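Local coordinates for chromosome-partitioning protein ParB (Caulobacter vibrioides NA1000, PDB 6S6H) that binds the centromeric parS site through its DNA-binding domain, the part in this structure, and takes part in chromosome partition, at residues 63-68 against 87-92; 11-16 against 25-30. All coordinates share one frame; numbering follows the deposited sequence.

Contact 1 of 2, residues 63-68 against 87-92; sequences DEVQSY and DPVALA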
loop_
_atom_site.group_PDB
_atom_site.type_symbol
_atom_site.label_atom_id
_atom_site.label_comp_id
_atom_site.label_asym_id
_atom_site.label_seq_id
_atom_site.Cartn_x
_atom_site.Cartn_y
_atom_site.Cartn_z
ATOM N N ASP B 63 5.690 22.157 -3.303
ATOM C CA ASP B 63 6.010 21.989 -1.859
ATOM C C ASP B 63 4.712 21.822 -1.053
ATOM O O ASP B 63 4.713 21.009 -0.101
ATOM C CB ASP B 63 6.847 23.162 -1.329
ATOM C CG ASP B 63 8.250 23.267 -1.906
ATOM O OD1 ASP B 63 8.600 22.444 -2.778
ATOM O OD2 ASP B 63 8.985 24.178 -1.479
ATOM N N GLU B 64 3.648 22.551 -1.412
ATOM C CA GLU B 64 2.327 22.482 -0.724
ATOM C C GLU B 64 1.824 21.035 -0.733
ATOM O O GLU B 64 1.372 20.567 0.328
ATOM C CB GLU B 64 1.277 23.383 -1.382
ATOM C CG GLU B 64 1.526 24.873 -1.212
ATOM C CD GLU B 64 2.100 25.562 -2.442
ATOM O OE1 GLU B 64 3.034 24.994 -3.066
ATOM O OE2 GLU B 64 1.601 26.657 -2.789
ATOM N N VAL B 65 1.901 20.361 -1.884
ATOM C CA VAL B 65 1.425 18.956 -2.070
ATOM C C VAL B 65 2.339 18.017 -1.274
ATOM O O VAL B 65 1.806 17.127 -0.583
ATOM C CB VAL B 65 1.356 18.558 -3.556
ATOM C CG1 VAL B 65 1.033 17.080 -3.734
ATOM C CG2 VAL B 65 0.352 19.414 -4.312
ATOM N N GLN B 66 3.656 18.212 -1.373
ATOM C CA GLN B 66 4.670 17.415 -0.634
ATOM C C GLN B 66 4.370 17.500 0.868
ATOM O O GLN B 66 4.430 16.449 1.536
ATOM C CB GLN B 66 6.086 17.889 -0.974
ATOM C CG GLN B 66 6.511 17.552 -2.400
ATOM C CD GLN B 66 7.987 17.769 -2.643
ATOM O OE1 GLN B 66 8.789 17.803 -1.715
ATOM N NE2 GLN B 66 8.361 17.907 -3.904
ATOM N N SER B 67 4.025 18.692 1.367
ATOM C CA SER B 67 3.621 18.939 2.778
ATOM C C SER B 67 2.423 18.055 3.149
ATOM O O SER B 67 2.450 17.465 4.245
ATOM C CB SER B 67 3.321 20.395 3.025
ATOM O OG SER B 67 4.413 21.211 2.626
ATOM N N TYR B 68 1.417 17.956 2.275
ATOM C CA TYR B 68 0.210 17.112 2.487
ATOM C C TYR B 68 0.622 15.638 2.606
ATOM O O TYR B 68 0.052 14.942 3.467
ATOM C CB TYR B 68 -0.826 17.311 1.375
ATOM C CG TYR B 68 -1.453 18.682 1.315
ATOM C CD1 TYR B 68 -1.928 19.312 2.456
ATOM C CD2 TYR B 68 -1.601 19.345 0.107
ATOM C CE1 TYR B 68 -2.506 20.570 2.402
ATOM C CE2 TYR B 68 -2.180 20.602 0.035
ATOM C CZ TYR B 68 -2.635 21.217 1.187
ATOM O OH TYR B 68 -3.209 22.454 1.122
ATOM N N ASP B 87 -2.740 22.340 -12.289
ATOM C CA ASP B 87 -2.742 22.962 -10.935
ATOM C C ASP B 87 -2.900 21.867 -9.878
ATOM O O ASP B 87 -3.977 21.696 -9.307
ATOM C CB ASP B 87 -3.830 24.039 -10.840
ATOM C CG ASP B 87 -3.683 24.982 -9.658
ATOM O OD1 ASP B 87 -3.036 24.587 -8.668
ATOM O OD2 ASP B 87 -4.220 26.111 -9.739
ATOM N N PRO B 88 -1.830 21.090 -9.583
ATOM C CA PRO B 88 -1.882 20.048 -8.553
ATOM C C PRO B 88 -2.351 20.530 -7.170
ATOM O O PRO B 88 -2.980 19.755 -6.478
ATOM C CB PRO B 88 -0.426 19.566 -8.457
ATOM C CG PRO B 88 0.151 19.856 -9.823
ATOM C CD PRO B 88 -0.518 21.148 -10.247
ATOM N N VAL B 89 -2.030 21.774 -6.797
ATOM C CA VAL B 89 -2.367 22.365 -5.467
ATOM C C VAL B 89 -3.889 22.534 -5.365
ATOM O O VAL B 89 -4.439 22.235 -4.291
ATOM C CB VAL B 89 -1.626 23.694 -5.221
ATOM C CG1 VAL B 89 -2.120 24.396 -3.964
ATOM C CG2 VAL B 89 -0.122 23.491 -5.154
ATOM N N ALA B 90 -4.538 22.999 -6.435
ATOM C CA ALA B 90 -6.012 23.134 -6.531
ATOM C C ALA B 90 -6.657 21.758 -6.324
ATOM O O ALA B 90 -7.520 21.644 -5.433
ATOM C CB ALA B 90 -6.403 23.739 -7.858
ATOM N N LEU B 91 -6.220 20.756 -7.098
ATOM C CA LEU B 91 -6.717 19.354 -7.038
ATOM C C LEU B 91 -6.516 18.791 -5.629
ATOM O O LEU B 91 -7.454 18.168 -5.106
ATOM C CB LEU B 91 -5.980 18.500 -8.077
ATOM C CG LEU B 91 -6.275 18.834 -9.539
ATOM C CD1 LEU B 91 -5.632 17.812 -10.464
ATOM C CD2 LEU B 91 -7.773 18.910 -9.794
ATOM N N ALA B 92 -5.337 19.002 -5.042
ATOM C CA ALA B 92 -4.992 18.578 -3.664
ATOM C C ALA B 92 -6.060 19.083 -2.688
ATOM O O ALA B 92 -6.523 18.274 -1.867
ATOM C CB ALA B 92 -3.618 19.078 -3.293
#
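Val-65 and Val-89 bring the two helices together: their CA atoms lie 6.1 Å apart, and the axes of 63-68 and 88-92 approach to 9.4 Å, their N-to-C directions 34° apart. Val-65 reaches across with one branch. Val-65 CG2 stands anti to the carbonyl carbon, and this places it over the first turn of the second helix, 4.0 Å from Pro-88 O and 4.1 Å from Ala-92 CB, with the proline CB and the CG2 methyl of Val-89 at similar range. Pro-88, Val-89 and Ala-92 thus all pack against this one methyl. From the other helix, CG2 of Val-89 extends to Glu-64, whose chain runs obliquely past it: the methyl lies 4.0 Å from Glu-64 CB, and because the glutamate bends at chi2 (103°) its carboxylate end folds back to almost the same distance. One turn further on, the CE2 and CD2 side of the Tyr-68 ring meets Ala-92 CB, with CE2 at 3.9 Å; the approach is oblique to the ring. Beyond this pair, Tyr-68 also touches Glu-73 and Leu-74 in the loop that follows its helix. The second helix starts with a side-chain N-cap: Ala-90 N donates to Asp-87 OD1 (3.1 Å, N-H...O angle 159°), from well above the carboxylate plane. Between the segments, methyl groups meet one another, Pro-88, a ring side, and CB and the carboxylate end of Glu-64. With 227 Å² buried, this modest, largely apolar seam joins helices 63-71 and 88-98 of the ParB HTH domain by packing, without directional polar bonds between the segments.

Contact 2 of 2, residues 11-16 against 25-30; sequences ENVQRA and LSYKVL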
loop_
_atom_site.group_PDB
_atom_site.type_symbol
_atom_site.label_atom_id
_atom_site.label_comp_id
_atom_site.label_asym_id
_atom_site.label_seq_id
_atom_site.Cartn_x
_atom_site.Cartn_y
_atom_site.Cartn_z
ATOM N N GLU B 11 18.969 -1.723 -0.932
ATOM C CA GLU B 11 18.032 -2.707 -0.327
ATOM C C GLU B 11 17.316 -2.088 0.880
ATOM O O GLU B 11 16.104 -2.320 1.020
ATOM C CB GLU B 11 18.784 -3.971 0.097
ATOM C CG GLU B 11 19.077 -4.915 -1.054
ATOM C CD GLU B 11 19.894 -6.137 -0.673
ATOM O OE1 GLU B 11 19.626 -7.219 -1.226
ATOM O OE2 GLU B 11 20.798 -6.009 0.174
ATOM N N ASN B 12 18.032 -1.331 1.715
ATOM C CA ASN B 12 17.550 -0.909 3.059
ATOM C C ASN B 12 16.778 0.417 2.986
ATOM O O ASN B 12 16.239 0.826 4.029
ATOM C CB ASN B 12 18.692 -0.856 4.077
ATOM C CG ASN B 12 18.970 -2.216 4.685
ATOM O OD1 ASN B 12 18.507 -2.512 5.783
ATOM N ND2 ASN B 12 19.694 -3.059 3.966
ATOM N N VAL B 13 16.695 1.054 1.816
ATOM C CA VAL B 13 15.898 2.305 1.627
ATOM C C VAL B 13 14.454 2.033 2.068
ATOM O O VAL B 13 13.932 2.822 2.880
ATOM C CB VAL B 13 15.963 2.813 0.172
ATOM C CG1 VAL B 13 14.934 3.909 -0.096
ATOM C CG2 VAL B 13 17.364 3.283 -0.192
ATOM N N GLN B 14 13.850 0.950 1.567
ATOM C CA GLN B 14 12.423 0.589 1.806
ATOM C C GLN B 14 12.252 -0.036 3.201
ATOM O O GLN B 14 11.123 0.025 3.723
ATOM C CB GLN B 14 11.912 -0.348 0.708
ATOM C CG GLN B 14 12.443 -1.776 0.801
ATOM C CD GLN B 14 12.211 -2.563 -0.469
ATOM O OE1 GLN B 14 11.283 -2.294 -1.234
ATOM N NE2 GLN B 14 13.058 -3.554 -0.702
ATOM N N ARG B 15 13.317 -0.610 3.775
ATOM C CA ARG B 15 13.292 -1.315 5.089
ATOM C C ARG B 15 13.447 -0.305 6.235
ATOM O O ARG B 15 13.025 -0.632 7.356
ATOM C CB ARG B 15 14.375 -2.398 5.137
ATOM C CG ARG B 15 14.167 -3.510 4.118
ATOM C CD ARG B 15 15.192 -4.626 4.198
ATOM N NE ARG B 15 14.834 -5.644 5.183
ATOM C CZ ARG B 15 15.307 -5.725 6.429
ATOM N NH1 ARG B 15 16.188 -4.846 6.883
ATOM N NH2 ARG B 15 14.894 -6.701 7.223
ATOM N N ALA B 16 14.014 0.874 5.968
ATOM C CA ALA B 16 14.178 1.978 6.946
ATOM C C ALA B 16 12.819 2.641 7.210
ATOM O O ALA B 16 11.841 2.290 6.521
ATOM C CB ALA B 16 15.189 2.976 6.436
ATOM N N LEU B 25 14.001 10.657 -2.793
ATOM C CA LEU B 25 15.279 11.418 -2.818
ATOM C C LEU B 25 16.456 10.450 -2.645
ATOM O O LEU B 25 17.484 10.654 -3.311
ATOM C CB LEU B 25 15.270 12.486 -1.719
ATOM C CG LEU B 25 16.519 13.366 -1.646
ATOM C CD1 LEU B 25 16.811 13.995 -3.002
ATOM C CD2 LEU B 25 16.380 14.438 -0.575
ATOM N N SER B 26 16.312 9.438 -1.787
ATOM C CA SER B 26 17.340 8.389 -1.560
ATOM C C SER B 26 17.660 7.708 -2.895
ATOM O O SER B 26 18.835 7.746 -3.300
ATOM C CB SER B 26 16.908 7.392 -0.513
ATOM O OG SER B 26 16.899 7.983 0.776
ATOM N N TYR B 27 16.648 7.149 -3.567
ATOM C CA TYR B 27 16.791 6.424 -4.859
ATOM C C TYR B 27 17.447 7.334 -5.905
ATOM O O TYR B 27 18.402 6.878 -6.563
ATOM C CB TYR B 27 15.446 5.887 -5.359
ATOM C CG TYR B 27 14.910 4.712 -4.578
ATOM C CD1 TYR B 27 15.738 3.673 -4.177
ATOM C CD2 TYR B 27 13.567 4.628 -4.249
ATOM C CE1 TYR B 27 15.250 2.593 -3.460
ATOM C CE2 TYR B 27 13.061 3.552 -3.535
ATOM C CZ TYR B 27 13.907 2.530 -3.137
ATOM O OH TYR B 27 13.420 1.469 -2.431
ATOM N N LYS B 28 16.953 8.569 -6.047
ATOM C CA LYS B 28 17.476 9.581 -7.007
ATOM C C LYS B 28 18.980 9.772 -6.777
ATOM O O LYS B 28 19.762 9.611 -7.741
ATOM C CB LYS B 28 16.734 10.910 -6.833
ATOM C CG LYS B 28 17.205 12.048 -7.732
ATOM C CD LYS B 28 16.338 13.286 -7.618
ATOM C CE LYS B 28 16.357 14.171 -8.848
ATOM N NZ LYS B 28 17.423 15.190 -8.763
ATOM N N VAL B 29 19.356 10.101 -5.539
ATOM C CA VAL B 29 20.760 10.369 -5.109
ATOM C C VAL B 29 21.624 9.132 -5.393
ATOM O O VAL B 29 22.765 9.317 -5.846
ATOM C CB VAL B 29 20.801 10.781 -3.622
ATOM C CG1 VAL B 29 22.203 10.706 -3.040
ATOM C CG2 VAL B 29 20.203 12.165 -3.414
ATOM N N LEU B 30 21.104 7.927 -5.142
ATOM C CA LEU B 30 21.851 6.646 -5.289
ATOM C C LEU B 30 22.007 6.293 -6.777
ATOM O O LEU B 30 23.113 5.862 -7.162
ATOM C CB LEU B 30 21.123 5.538 -4.519
ATOM C CG LEU B 30 21.080 5.710 -2.998
ATOM C CD1 LEU B 30 20.156 4.684 -2.362
ATOM C CD2 LEU B 30 22.469 5.624 -2.380
HETATM O O HOH W 1 14.842 -0.480 -0.902
#
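Water 1 bridges the segments, lying 2.9 Å from Tyr-27 OH in the plane of the tyrosine ring, at its edge. It also accepts from Gln-14 N at 3.0 Å and donates weakly to Glu-11 O, so one solvent molecule ties the phenol to the last carbonyl of helix 4-11 and to a backbone N-H in the turn that follows. Val-13 supplies the apolar part. Its CG1, anti to the backbone N (chi1 168°), lies over one face of the Tyr-27 ring, 3.8 Å from the centroid and 25° off the normal, a CH-pi contact displaced toward the rim; the closest ring atom is CZ, 3.5 Å from CG1. The other branch, CG2, slides past Leu-30 and meets its CD1 at 3.8 Å, while Ser-26 CB packs 4.0 Å from Val-13 CG1. Ser-26 turns its hydroxyl back to Glu-22 O within its own helix. Gln-14 touches the phenol oxygen through CB, and its amide NE2 bonds Ile-45 O. Tyr-27 itself also packs on Ile-41 and Ile-45 of helix 38-45. With the two branches of Val-13 resting on a tyrosine face and a leucine methyl, the turn between helices 4-11 and 20-34 packs back on the latter, in the all-helical DNA-binding part of ParB.

In the fold
Contact 2 closes before contact 1 opens, so the two follow in series along the chain. Their centres lie 24 Å apart and their nearest atoms about 8 Å apart, without touching; each joins a different pair of elements, the turn after helix 4-11 with helix 20-34 in one case and helices 63-71 and 88-98 in the other. Both sit near the bound DNA, with nearest atoms about 9 Å away for 63-68/87-92 and about 7 Å for 11-16/25-30, distances too long for direct contact. Contact 1 is touched by no other protein chain of the assembly, whereas at contact 2 Arg-15 makes a long, weak ion pair with Asp-17 of the second subunit.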